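Local coordinates for protein NAD nucleotidase (Haemophilus influenzae, PDB 3ZTV) that degrades NAD to adenosine and nicotinamide riboside, acting as an NAD pyrophosphatase and a zinc-dependent 5'-nucleotidase of the periplasm, at residues 373-378 with 567-572; 437-442 with 525-530; 448-453 with 485-490; 471-476 with 489-494. All coordinates share one frame; numbering follows the deposited sequence.

Contact 1: residues 373-378 with 567-572; sequences RIPNKA and VKFNAS
Phe569 meets three successive residues of 373-378, and each uses a different part of it. The ring is thrown toward the loop because CG stands anti to the backbone N (chi1 -176°). Ile374 brings its CG2 branch to the ring obliquely, CG2 lying 3.6 Å from Phe569 CE2. The carbonyl of Pro375 comes to the ring edge, near the ring plane, with Pro375 O 3.4 Å from Phe569 CD2. At the root of the side chain, Pro375 CG rests 3.9 Å from Phe569 CB, the two side chains crossing at about a right angle, while the same CG reaches Val567 CG1 at 4.3 Å.

Asn376 is the second corner of a type II turn running from Ile374 to Lys377, and its positive phi (64°) fits that place. Its CG lies anti to the carbonyl carbon, which carries the amide across to the strand: Asn376 ND2 donates to Phe569 O at 2.9 Å, with an N-H...O angle of 159° and the acceptor in the amide plane. Ala571 CB closes the far end, 3.5 Å from Asn376 O.

Phe466, edge-to-face with Phe569, and Leu458 of helix 443-460 continue the apolar packing. Arg373, just ahead of Ile374, is a probable substrate-binding residue. One directed bond from the exposed Asn376, with buried apolar contact from Ile374 and Pro375, thus holds the loop to strand 567-570, the bond fixing the position of Asn376 along the strand.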
loop_
_atom_site.group_PDB
_atom_site.type_symbol
_atom_site.label_atom_id
_atom_site.label_comp_id
_atom_site.label_asym_id
_atom_site.label_seq_id
_atom_site.Cartn_x
_atom_site.Cartn_y
_atom_site.Cartn_z
ATOM N N ARG A 373 23.756 35.781 -25.044
ATOM C CA ARG A 373 22.671 35.524 -24.097
ATOM C C ARG A 373 21.286 35.733 -24.693
ATOM O O ARG A 373 20.371 34.949 -24.429
ATOM C CB ARG A 373 22.831 36.375 -22.839
ATOM C CG ARG A 373 23.928 35.888 -21.914
ATOM C CD ARG A 373 24.175 36.885 -20.799
ATOM N NE ARG A 373 25.142 36.391 -19.826
ATOM C CZ ARG A 373 25.541 37.086 -18.767
ATOM N NH1 ARG A 373 25.046 38.297 -18.549
ATOM N NH2 ARG A 373 26.428 36.572 -17.924
ATOM N N ILE A 374 21.134 36.787 -25.489
ATOM C CA ILE A 374 19.846 37.127 -26.090
ATOM C C ILE A 374 19.946 37.069 -27.612
ATOM O O ILE A 374 20.842 37.676 -28.201
ATOM C CB ILE A 374 19.385 38.525 -25.659
ATOM C CG1 ILE A 374 19.309 38.611 -24.131
ATOM C CG2 ILE A 374 18.038 38.858 -26.283
ATOM C CD1 ILE A 374 19.010 39.995 -23.607
ATOM N N PRO A 375 19.030 36.332 -28.261
ATOM C CA PRO A 375 19.112 36.204 -29.719
ATOM C C PRO A 375 18.843 37.530 -30.411
ATOM O O PRO A 375 18.088 38.350 -29.885
ATOM C CB PRO A 375 17.988 35.216 -30.054
ATOM C CG PRO A 375 17.655 34.537 -28.753
ATOM C CD PRO A 375 17.907 35.561 -27.699
ATOM N N ASN A 376 19.466 37.728 -31.572
ATOM C CA ASN A 376 19.186 38.881 -32.428
ATOM C C ASN A 376 19.530 40.241 -31.821
ATOM O O ASN A 376 18.978 41.267 -32.221
ATOM C CB ASN A 376 17.729 38.851 -32.905
ATOM C CG ASN A 376 17.475 37.749 -33.914
ATOM O OD1 ASN A 376 18.254 37.561 -34.851
ATOM N ND2 ASN A 376 16.392 37.001 -33.721
ATOM N N LYS A 377 20.444 40.247 -30.857
ATOM C CA LYS A 377 20.977 41.496 -30.326
ATOM C C LYS A 377 22.363 41.759 -30.909
ATOM O O LYS A 377 23.027 40.839 -31.382
ATOM C CB LYS A 377 21.051 41.451 -28.799
ATOM C CG LYS A 377 19.708 41.612 -28.103
ATOM C CD LYS A 377 19.033 42.913 -28.514
ATOM C CE LYS A 377 17.759 43.163 -27.721
ATOM N NZ LYS A 377 17.955 44.162 -26.632
ATOM N N ALA A 378 22.791 43.016 -30.876
ATOM C CA ALA A 378 24.119 43.377 -31.357
ATOM C C ALA A 378 25.188 42.532 -30.670
ATOM O O ALA A 378 25.199 42.408 -29.446
ATOM C CB ALA A 378 24.383 44.859 -31.127
ATOM N N VAL A 567 14.435 28.754 -29.259
ATOM C CA VAL A 567 13.890 30.083 -29.010
ATOM C C VAL A 567 13.890 30.930 -30.281
ATOM O O VAL A 567 14.917 31.047 -30.959
ATOM C CB VAL A 567 14.686 30.840 -27.921
ATOM C CG1 VAL A 567 14.140 32.247 -27.764
ATOM C CG2 VAL A 567 14.628 30.088 -26.599
ATOM N N LYS A 568 12.733 31.503 -30.602
ATOM C CA LYS A 568 12.659 32.534 -31.633
ATOM C C LYS A 568 12.316 33.848 -30.957
ATOM O O LYS A 568 11.207 34.034 -30.461
ATOM C CB LYS A 568 11.623 32.211 -32.716
ATOM C CG LYS A 568 11.533 33.309 -33.784
ATOM C CD LYS A 568 10.702 32.906 -34.996
ATOM C CE LYS A 568 10.618 34.062 -35.987
ATOM N NZ LYS A 568 9.956 33.678 -37.264
ATOM N N PHE A 569 13.281 34.758 -30.933
ATOM C CA PHE A 569 13.111 36.025 -30.246
ATOM C C PHE A 569 13.124 37.172 -31.249
ATOM O O PHE A 569 14.121 37.400 -31.940
ATOM C CB PHE A 569 14.209 36.214 -29.192
ATOM C CG PHE A 569 14.052 37.459 -28.364
ATOM C CD1 PHE A 569 13.014 37.573 -27.455
ATOM C CD2 PHE A 569 14.945 38.514 -28.484
ATOM C CE1 PHE A 569 12.857 38.713 -26.690
ATOM C CE2 PHE A 569 14.793 39.663 -27.716
ATOM C CZ PHE A 569 13.752 39.759 -26.816
ATOM N N ASN A 570 12.005 37.880 -31.328
ATOM C CA ASN A 570 11.872 38.986 -32.263
ATOM C C ASN A 570 12.310 40.277 -31.585
ATOM O O ASN A 570 11.570 40.852 -30.793
ATOM C CB ASN A 570 10.428 39.086 -32.762
ATOM C CG ASN A 570 9.906 37.769 -33.322
ATOM O OD1 ASN A 570 8.814 37.316 -32.971
ATOM N ND2 ASN A 570 10.688 37.147 -34.201
ATOM N N ALA A 571 13.531 40.716 -31.876
ATOM C CA ALA A 571 14.085 41.908 -31.246
ATOM C C ALA A 571 13.385 43.158 -31.765
ATOM O O ALA A 571 12.963 43.205 -32.920
ATOM C CB ALA A 571 15.582 41.993 -31.491
ATOM N N SER A 572 13.253 44.164 -30.909
ATOM C CA SER A 572 12.601 45.405 -31.308
ATOM C C SER A 572 13.491 46.165 -32.286
ATOM O O SER A 572 14.691 46.324 -32.052
ATOM C CB SER A 572 12.279 46.266 -30.089
ATOM O OG SER A 572 13.458 46.618 -29.391
#

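Contact 2: residues 437-442 with 525-530; sequences YTYKME and KTFGKL
Helix 525-530 packs across strand 435-442 of the five-stranded mixed sheet in the C-terminal domain, and Tyr439 and Met441 of the strand meet Thr526, Phe527 and Leu530 of the helix. The local axes are perpendicular and pass 10.4 Å apart, a separation filled by side chains.

The Tyr439 ring lies between two residues. Leu530 CB sits over one face, 3.9 Å from the ring centroid and 18° off the normal, a CH-pi contact; Tyr437 CD1, from the same strand, lies over the opposite face. Phe527 approaches Tyr439 obliquely: the planes differ by 28°, but the rings are slid so far apart that they hardly overlap, and the touch is Tyr439 CD2 to Phe527 CD1 at 3.7 Å.

This is sheet-to-helix packing close to the nucleoside pocket: the phenol OH of Tyr439 hydrogen-bonds to the carbonyl of Ala518, which belongs to the probable substrate-binding run ahead of the helix. Met441 adds a second set of contacts. Its CG stands between the backbone N and the carbonyl carbon (chi1 58°), and the chain bends at chi3. The sulfur comes in the plane of the Phe527 ring at its edge, a Met-aromatic contact with Met441 SD 3.9 Å from Phe527 CE1. The terminal methyl turns to the helix, with Met441 CE 3.7 Å from Leu530 CD1 and 4.2 Å from Thr526 CG2. Thr526 OG1 is bonded to Asp452 OD2 of helix 443-460.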
loop_
_atom_site.group_PDB
_atom_site.type_symbol
_atom_site.label_atom_id
_atom_site.label_comp_id
_atom_site.label_asym_id
_atom_site.label_seq_id
_atom_site.Cartn_x
_atom_site.Cartn_y
_atom_site.Cartn_z
ATOM N N TYR A 437 16.721 20.569 -10.130
ATOM C CA TYR A 437 15.610 20.792 -9.203
ATOM C C TYR A 437 14.308 20.696 -10.006
ATOM O O TYR A 437 14.235 21.237 -11.115
ATOM C CB TYR A 437 15.734 22.197 -8.595
ATOM C CG TYR A 437 14.936 22.383 -7.322
ATOM C CD1 TYR A 437 13.563 22.592 -7.359
ATOM C CD2 TYR A 437 15.554 22.316 -6.080
ATOM C CE1 TYR A 437 12.830 22.737 -6.191
ATOM C CE2 TYR A 437 14.829 22.457 -4.913
ATOM C CZ TYR A 437 13.467 22.670 -4.977
ATOM O OH TYR A 437 12.729 22.813 -3.819
ATOM N N THR A 438 13.284 20.021 -9.484
ATOM C CA THR A 438 12.018 19.928 -10.222
ATOM C C THR A 438 10.827 20.501 -9.472
ATOM O O THR A 438 10.790 20.507 -8.240
ATOM C CB THR A 438 11.667 18.474 -10.664
ATOM O OG1 THR A 438 11.362 17.667 -9.516
ATOM C CG2 THR A 438 12.807 17.843 -11.450
ATOM N N TYR A 439 9.847 20.961 -10.249
ATOM C CA TYR A 439 8.531 21.348 -9.759
ATOM C C TYR A 439 7.469 20.693 -10.626
ATOM O O TYR A 439 7.686 20.442 -11.813
ATOM C CB TYR A 439 8.326 22.858 -9.869
ATOM C CG TYR A 439 9.137 23.704 -8.916
ATOM C CD1 TYR A 439 8.911 23.654 -7.544
ATOM C CD2 TYR A 439 10.102 24.592 -9.390
ATOM C CE1 TYR A 439 9.637 24.434 -6.674
ATOM C CE2 TYR A 439 10.831 25.385 -8.522
ATOM C CZ TYR A 439 10.587 25.302 -7.163
ATOM O OH TYR A 439 11.306 26.076 -6.292
ATOM N N LYS A 440 6.309 20.432 -10.031
ATOM C CA LYS A 440 5.143 19.962 -10.775
ATOM C C LYS A 440 4.197 21.153 -10.857
ATOM O O LYS A 440 3.683 21.603 -9.838
ATOM C CB LYS A 440 4.475 18.802 -10.033
ATOM C CG LYS A 440 3.297 18.176 -10.768
ATOM C CD LYS A 440 3.753 17.332 -11.942
ATOM C CE LYS A 440 2.607 16.491 -12.483
ATOM N NZ LYS A 440 2.996 15.731 -13.701
ATOM N N MET A 441 3.989 21.684 -12.059
ATOM C CA MET A 441 3.374 23.001 -12.197
ATOM C C MET A 441 2.550 23.128 -13.474
ATOM O O MET A 441 2.907 22.580 -14.517
ATOM C CB MET A 441 4.457 24.089 -12.154
ATOM C CG MET A 441 5.533 23.937 -13.225
ATOM S SD MET A 441 6.969 25.029 -13.043
ATOM C CE MET A 441 6.229 26.635 -13.308
ATOM N N GLU A 442 1.446 23.861 -13.377
ATOM C CA GLU A 442 0.553 24.065 -14.514
ATOM C C GLU A 442 1.218 24.831 -15.658
ATOM O O GLU A 442 2.124 25.639 -15.442
ATOM C CB GLU A 442 -0.718 24.799 -14.076
ATOM C CG GLU A 442 -1.678 23.950 -13.250
ATOM C CD GLU A 442 -1.318 23.883 -11.772
ATOM O OE1 GLU A 442 -0.277 24.443 -11.370
ATOM O OE2 GLU A 442 -2.089 23.267 -11.006
ATOM N N LYS A 525 10.748 34.906 -10.719
ATOM C CA LYS A 525 9.774 35.120 -9.648
ATOM C C LYS A 525 8.868 33.919 -9.402
ATOM O O LYS A 525 8.646 33.526 -8.253
ATOM C CB LYS A 525 8.929 36.372 -9.923
ATOM C CG LYS A 525 9.719 37.672 -9.870
ATOM C CD LYS A 525 8.829 38.885 -10.107
ATOM C CE LYS A 525 9.641 40.173 -10.098
ATOM N NZ LYS A 525 8.845 41.337 -10.573
ATOM N N THR A 526 8.346 33.334 -10.474
ATOM C CA THR A 526 7.422 32.216 -10.348
ATOM C C THR A 526 8.044 31.035 -9.597
ATOM O O THR A 526 7.395 30.446 -8.733
ATOM C CB THR A 526 6.853 31.776 -11.722
ATOM O OG1 THR A 526 5.970 32.792 -12.223
ATOM C CG2 THR A 526 6.091 30.476 -11.598
ATOM N N PHE A 527 9.288 30.682 -9.917
ATOM C CA PHE A 527 9.969 29.607 -9.189
ATOM C C PHE A 527 10.127 29.976 -7.712
ATOM O O PHE A 527 9.992 29.127 -6.830
ATOM C CB PHE A 527 11.351 29.305 -9.780
ATOM C CG PHE A 527 11.322 28.529 -11.078
ATOM C CD1 PHE A 527 10.243 27.730 -11.426
ATOM C CD2 PHE A 527 12.407 28.589 -11.941
ATOM C CE1 PHE A 527 10.246 27.017 -12.623
ATOM C CE2 PHE A 527 12.418 27.881 -13.128
ATOM C CZ PHE A 527 11.338 27.094 -13.472
ATOM N N GLY A 528 10.436 31.242 -7.449
ATOM C CA GLY A 528 10.572 31.724 -6.086
ATOM C C GLY A 528 9.320 31.509 -5.258
ATOM O O GLY A 528 9.394 31.228 -4.061
ATOM N N LYS A 529 8.162 31.636 -5.896
ATOM C CA LYS A 529 6.888 31.450 -5.207
ATOM C C LYS A 529 6.519 29.976 -5.026
ATOM O O LYS A 529 5.825 29.616 -4.070
ATOM C CB LYS A 529 5.768 32.207 -5.924
ATOM C CG LYS A 529 5.889 33.719 -5.791
ATOM C CD LYS A 529 4.866 34.450 -6.645
ATOM C CE LYS A 529 5.207 35.930 -6.752
ATOM N NZ LYS A 529 4.296 36.658 -7.681
ATOM N N LEU A 530 6.981 29.121 -5.936
ATOM C CA LEU A 530 6.703 27.691 -5.827
ATOM C C LEU A 530 7.564 27.048 -4.743
ATOM O O LEU A 530 7.173 26.048 -4.143
ATOM C CB LEU A 530 6.945 26.974 -7.158
ATOM C CG LEU A 530 6.312 27.542 -8.430
ATOM C CD1 LEU A 530 6.466 26.552 -9.567
ATOM C CD2 LEU A 530 4.848 27.890 -8.222
#

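Contact 3: residues 448-453 with 485-490; sequences QVLEDA and KRLVSV
Glu451 reaches from helix 443-460 to the main chain of Arg486 and Leu487, where strand 487-493 begins. Its CB does not head straight for the strand; CG lies anti to the carbonyl carbon, and a bend at chi2 (-82°) then swings the carboxylate over. Glu451 CG passes 4.0 Å from Leu487 CD1. Beyond CD the two oxygens part. Glu451 OE1 takes Arg486 N through its syn lone pair at 2.9 Å, almost straight at 175°. Glu451 OE2 takes Leu487 N, also at 2.9 Å, met on the syn side but 33° out of the carboxylate plane, and the same oxygen lies against Leu487 CB at 3.2 Å.

Water 2 adds a further grip, donating to both Glu451 O and Glu451 OE1 and accepting from Arg486 NH1 in the guanidinium plane. Arg486 is itself fixed by Glu478 O at NE and by Gln455 OE1 at NH1. Toward the start of the helix segment, water 1 joins Gln448 NE2 to Lys485 NZ; Gln448 NE2 also donates to Asp452 OD1. Leu450 CB, 4.2 Å from Leu487 CD1, adds apolar packing, and past Leu487 the strand carries a classic beta bulge, Val488 and Ser489 both facing Glu475.

The buried carboxylate therefore accepts from two consecutive peptide N-H groups and a water. With Lys485 and Arg486 nearby but their charged atoms not touching it, these donors probably favour its ionised form.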
loop_
_atom_site.group_PDB
_atom_site.type_symbol
_atom_site.label_atom_id
_atom_site.label_comp_id
_atom_site.label_asym_id
_atom_site.label_seq_id
_atom_site.Cartn_x
_atom_site.Cartn_y
_atom_site.Cartn_z
ATOM N N GLN A 448 4.353 31.909 -17.291
ATOM C CA GLN A 448 4.702 33.024 -16.422
ATOM C C GLN A 448 6.191 33.070 -16.069
ATOM O O GLN A 448 6.790 34.138 -16.035
ATOM C CB GLN A 448 3.852 33.028 -15.149
ATOM C CG GLN A 448 4.002 34.310 -14.359
ATOM C CD GLN A 448 3.589 35.536 -15.158
ATOM O OE1 GLN A 448 2.435 35.658 -15.578
ATOM N NE2 GLN A 448 4.530 36.449 -15.372
ATOM N N VAL A 449 6.802 31.918 -15.804
ATOM C CA VAL A 449 8.218 31.951 -15.452
ATOM C C VAL A 449 9.082 32.393 -16.641
ATOM O O VAL A 449 10.074 33.096 -16.450
ATOM C CB VAL A 449 8.729 30.631 -14.805
ATOM C CG1 VAL A 449 8.897 29.540 -15.834
ATOM C CG2 VAL A 449 10.045 30.877 -14.070
ATOM N N LEU A 450 8.700 32.008 -17.861
ATOM C CA LEU A 450 9.391 32.498 -19.058
ATOM C C LEU A 450 9.238 34.009 -19.175
ATOM O O LEU A 450 10.195 34.717 -19.496
ATOM C CB LEU A 450 8.867 31.822 -20.328
ATOM C CG LEU A 450 9.117 30.315 -20.439
ATOM C CD1 LEU A 450 8.457 29.744 -21.692
ATOM C CD2 LEU A 450 10.612 30.011 -20.425
ATOM N N GLU A 451 8.034 34.504 -18.907
ATOM C CA GLU A 451 7.800 35.946 -18.931
ATOM C C GLU A 451 8.671 36.650 -17.881
ATOM O O GLU A 451 9.281 37.692 -18.152
ATOM C CB GLU A 451 6.317 36.265 -18.711
ATOM C CG GLU A 451 5.362 35.752 -19.802
ATOM C CD GLU A 451 5.278 36.656 -21.034
ATOM O OE1 GLU A 451 5.883 37.751 -21.037
ATOM O OE2 GLU A 451 4.574 36.264 -21.997
ATOM N N ASP A 452 8.727 36.076 -16.681
ATOM C CA ASP A 452 9.546 36.634 -15.604
ATOM C C ASP A 452 11.008 36.736 -16.027
ATOM O O ASP A 452 11.653 37.780 -15.859
ATOM C CB ASP A 452 9.473 35.756 -14.347
ATOM C CG ASP A 452 8.071 35.664 -13.751
ATOM O OD1 ASP A 452 7.230 36.557 -13.984
ATOM O OD2 ASP A 452 7.817 34.686 -13.014
ATOM N N ALA A 453 11.535 35.640 -16.563
ATOM C CA ALA A 453 12.945 35.580 -16.921
ATOM C C ALA A 453 13.298 36.586 -18.013
ATOM O O ALA A 453 14.315 37.279 -17.921
ATOM C CB ALA A 453 13.324 34.173 -17.330
ATOM N N LYS A 485 2.453 41.057 -22.189
ATOM C CA LYS A 485 3.081 39.758 -22.438
ATOM C C LYS A 485 4.021 39.768 -23.641
ATOM O O LYS A 485 3.740 40.406 -24.659
ATOM C CB LYS A 485 2.011 38.686 -22.644
ATOM C CG LYS A 485 1.041 38.544 -21.481
ATOM C CD LYS A 485 1.742 38.026 -20.223
ATOM C CE LYS A 485 0.762 37.888 -19.063
ATOM N NZ LYS A 485 1.347 37.158 -17.897
ATOM N N ARG A 486 5.138 39.054 -23.525
ATOM C CA ARG A 486 6.077 38.915 -24.634
ATOM C C ARG A 486 5.901 37.606 -25.414
ATOM O O ARG A 486 6.293 37.519 -26.577
ATOM C CB ARG A 486 7.526 39.030 -24.139
ATOM C CG ARG A 486 7.910 40.394 -23.584
ATOM C CD ARG A 486 9.413 40.477 -23.332
ATOM N NE ARG A 486 9.831 41.820 -22.923
ATOM C CZ ARG A 486 9.764 42.281 -21.676
ATOM N NH1 ARG A 486 9.295 41.516 -20.697
ATOM N NH2 ARG A 486 10.171 43.517 -21.407
ATOM N N LEU A 487 5.334 36.585 -24.778
ATOM C CA LEU A 487 5.201 35.290 -25.443
ATOM C C LEU A 487 4.228 35.320 -26.617
ATOM O O LEU A 487 3.144 35.899 -26.528
ATOM C CB LEU A 487 4.800 34.195 -24.452
ATOM C CG LEU A 487 5.907 33.706 -23.509
ATOM C CD1 LEU A 487 5.322 32.788 -22.449
ATOM C CD2 LEU A 487 7.011 33.000 -24.277
ATOM N N VAL A 488 4.636 34.677 -27.707
ATOM C CA VAL A 488 3.826 34.562 -28.917
ATOM C C VAL A 488 3.272 33.145 -29.048
ATOM O O VAL A 488 2.094 32.950 -29.344
ATOM C CB VAL A 488 4.652 34.919 -30.172
ATOM C CG1 VAL A 488 3.880 34.602 -31.449
ATOM C CG2 VAL A 488 5.046 36.386 -30.135
ATOM N N SER A 489 4.131 32.154 -28.817
ATOM C CA SER A 489 3.723 30.756 -28.870
ATOM C C SER A 489 4.608 29.924 -27.945
ATOM O O SER A 489 5.782 30.241 -27.761
ATOM C CB SER A 489 3.828 30.235 -30.307
ATOM O OG SER A 489 5.173 30.166 -30.742
ATOM N N VAL A 490 4.042 28.858 -27.379
ATOM C CA VAL A 490 4.804 27.921 -26.550
ATOM C C VAL A 490 4.367 26.497 -26.865
ATOM O O VAL A 490 3.172 26.191 -26.843
ATOM C CB VAL A 490 4.615 28.186 -25.045
ATOM C CG1 VAL A 490 5.439 27.199 -24.228
ATOM C CG2 VAL A 490 4.992 29.616 -24.698
HETATM O O HOH W 1 3.571 38.779 -17.072
HETATM O O HOH W 2 8.379 38.854 -20.578
#

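Contact 4: residues 471-476 with 489-494; sequences GIRYEA and SVEVLN
Arg473 and Glu491 leave their strands with different first torsions and still converge. Arg473 CG lies between its backbone N and carbonyl carbon (chi1 65°) and the chain then runs extended to NE, whereas Glu491 CG is anti to its carbonyl carbon. The guanidinium grips the carboxylate side-on: Arg473 NE bonds Glu491 OE2 at 2.9 Å and Arg473 NH2 bonds Glu491 OE1 at 3.0 Å. This salt bridge is not coplanar. The two planes stand 58° apart, and both oxygens are met from above the carboxylate plane. Trp500 adds a cation-pi partner for Arg473.

Beneath it, Arg473 and Glu491 form a hydrogen-bonded pair, with Glu491 N to Arg473 O at 2.9 Å and Arg473 N to Glu491 O at 3.0 Å. At one end Leu493 N reaches Gly471 O at 2.9 Å; at the other, Glu475 N bonds Ser489 O, while the return bond from Ser489 N is weak.

The other face is largely apolar. Ile472 CD1 touches Val490 CG1 at 3.7 Å, and Tyr474 CB lies 4.0 Å from Val490 CG2; Val446, Leu450 and Met454 of helix 443-460 pack on this face. Strands whose directions differ by 174°, in this register, make an antiparallel beta hairpin, with a salt bridge on one face and a helix against the other.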
loop_
_atom_site.group_PDB
_atom_site.type_symbol
_atom_site.label_atom_id
_atom_site.label_comp_id
_atom_site.label_asym_id
_atom_site.label_seq_id
_atom_site.Cartn_x
_atom_site.Cartn_y
_atom_site.Cartn_z
ATOM N N GLY A 471 12.676 20.228 -24.602
ATOM C CA GLY A 471 11.320 19.707 -24.505
ATOM C C GLY A 471 10.273 20.811 -24.492
ATOM O O GLY A 471 9.067 20.544 -24.405
ATOM N N ILE A 472 10.744 22.056 -24.555
ATOM C CA ILE A 472 9.888 23.236 -24.664
ATOM C C ILE A 472 10.558 24.203 -25.624
ATOM O O ILE A 472 11.778 24.337 -25.625
ATOM C CB ILE A 472 9.643 23.921 -23.291
ATOM C CG1 ILE A 472 8.638 25.070 -23.436
ATOM C CG2 ILE A 472 10.959 24.395 -22.681
ATOM C CD1 ILE A 472 8.076 25.597 -22.120
ATOM N N ARG A 473 9.759 24.850 -26.467
ATOM C CA ARG A 473 10.278 25.853 -27.384
ATOM C C ARG A 473 9.264 26.978 -27.464
ATOM O O ARG A 473 8.068 26.755 -27.266
ATOM C CB ARG A 473 10.563 25.250 -28.765
ATOM C CG ARG A 473 9.338 24.762 -29.514
ATOM C CD ARG A 473 9.739 24.002 -30.768
ATOM N NE ARG A 473 8.577 23.650 -31.581
ATOM C CZ ARG A 473 8.609 22.793 -32.598
ATOM N NH1 ARG A 473 9.744 22.188 -32.922
ATOM N NH2 ARG A 473 7.503 22.538 -33.287
ATOM N N TYR A 474 9.738 28.190 -27.724
ATOM C CA TYR A 474 8.829 29.325 -27.725
ATOM C C TYR A 474 9.279 30.434 -28.664
ATOM O O TYR A 474 10.447 30.509 -29.058
ATOM C CB TYR A 474 8.618 29.863 -26.293
ATOM C CG TYR A 474 9.827 30.561 -25.706
ATOM C CD1 TYR A 474 10.801 29.856 -25.001
ATOM C CD2 TYR A 474 9.996 31.932 -25.857
ATOM C CE1 TYR A 474 11.915 30.510 -24.465
ATOM C CE2 TYR A 474 11.099 32.591 -25.326
ATOM C CZ TYR A 474 12.056 31.878 -24.636
ATOM O OH TYR A 474 13.151 32.556 -24.129
ATOM N N GLU A 475 8.311 31.263 -29.043
ATOM C CA GLU A 475 8.568 32.500 -29.761
ATOM C C GLU A 475 8.112 33.638 -28.864
ATOM O O GLU A 475 7.103 33.528 -28.160
ATOM C CB GLU A 475 7.804 32.545 -31.091
ATOM C CG GLU A 475 7.996 33.858 -31.858
ATOM C CD GLU A 475 7.399 33.851 -33.257
ATOM O OE1 GLU A 475 6.996 32.773 -33.747
ATOM O OE2 GLU A 475 7.341 34.942 -33.865
ATOM N N ALA A 476 8.869 34.727 -28.883
ATOM C CA ALA A 476 8.552 35.882 -28.055
ATOM C C ALA A 476 8.981 37.168 -28.751
ATOM O O ALA A 476 9.871 37.151 -29.602
ATOM C CB ALA A 476 9.233 35.763 -26.690
ATOM N N SER A 489 4.131 32.154 -28.817
ATOM C CA SER A 489 3.723 30.756 -28.870
ATOM C C SER A 489 4.608 29.924 -27.945
ATOM O O SER A 489 5.782 30.241 -27.761
ATOM C CB SER A 489 3.828 30.235 -30.307
ATOM O OG SER A 489 5.173 30.166 -30.742
ATOM N N VAL A 490 4.042 28.858 -27.379
ATOM C CA VAL A 490 4.804 27.921 -26.550
ATOM C C VAL A 490 4.367 26.497 -26.865
ATOM O O VAL A 490 3.172 26.191 -26.843
ATOM C CB VAL A 490 4.615 28.186 -25.045
ATOM C CG1 VAL A 490 5.439 27.199 -24.228
ATOM C CG2 VAL A 490 4.992 29.616 -24.698
ATOM N N GLU A 491 5.337 25.647 -27.187
ATOM C CA GLU A 491 5.085 24.240 -27.454
ATOM C C GLU A 491 5.891 23.365 -26.509
ATOM O O GLU A 491 7.002 23.723 -26.097
ATOM C CB GLU A 491 5.458 23.889 -28.893
ATOM C CG GLU A 491 4.701 24.662 -29.959
ATOM C CD GLU A 491 5.366 24.531 -31.309
ATOM O OE1 GLU A 491 5.035 23.570 -32.035
ATOM O OE2 GLU A 491 6.236 25.370 -31.627
ATOM N N VAL A 492 5.320 22.211 -26.182
ATOM C CA VAL A 492 5.998 21.202 -25.379
ATOM C C VAL A 492 6.034 19.873 -26.136
ATOM O O VAL A 492 5.043 19.472 -26.757
ATOM C CB VAL A 492 5.305 21.017 -24.021
ATOM C CG1 VAL A 492 5.925 19.855 -23.246
ATOM C CG2 VAL A 492 5.367 22.309 -23.218
ATOM N N LEU A 493 7.180 19.202 -26.099
ATOM C CA LEU A 493 7.364 17.923 -26.772
ATOM C C LEU A 493 6.611 16.804 -26.054
ATOM O O LEU A 493 6.824 16.557 -24.863
ATOM C CB LEU A 493 8.857 17.591 -26.855
ATOM C CG LEU A 493 9.284 16.318 -27.586
ATOM C CD1 LEU A 493 8.694 16.269 -28.988
ATOM C CD2 LEU A 493 10.802 16.212 -27.637
ATOM N N ASN A 494 5.712 16.139 -26.775
ATOM C CA ASN A 494 5.028 14.972 -26.233
ATOM C C ASN A 494 6.022 13.828 -26.086
ATOM O O ASN A 494 6.541 13.316 -27.076
ATOM C CB ASN A 494 3.859 14.561 -27.131
ATOM C CG ASN A 494 3.015 13.452 -26.524
ATOM O OD1 ASN A 494 3.540 12.477 -25.986
ATOM N ND2 ASN A 494 1.697 13.604 -26.604
#

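In the fold
From the N terminus, 373-378 comes first and packs against the last strand, 567-570, so contact 1 spans the other three. Within that span, contact 2 joins strand 435-442 to helix 525-530 and encloses contacts 3 and 4. Contact 3 starts on helix 443-460, which directly follows strand 435-442, and ends on strand 487-493. Contact 4 closes the hairpin 472-477/487-493, begins within the span of contact 3 and runs on along the same strand, sharing Ser489 and Val490 with it. Strand 567-570 pairs with strand 472-477, so contacts 1, 3 and 4 meet in one four-stranded sheet. Helix 443-460 packs on that sheet and on helix 525-530, with an Asp452-Thr526 hydrogen bond joining contacts 3 and 2.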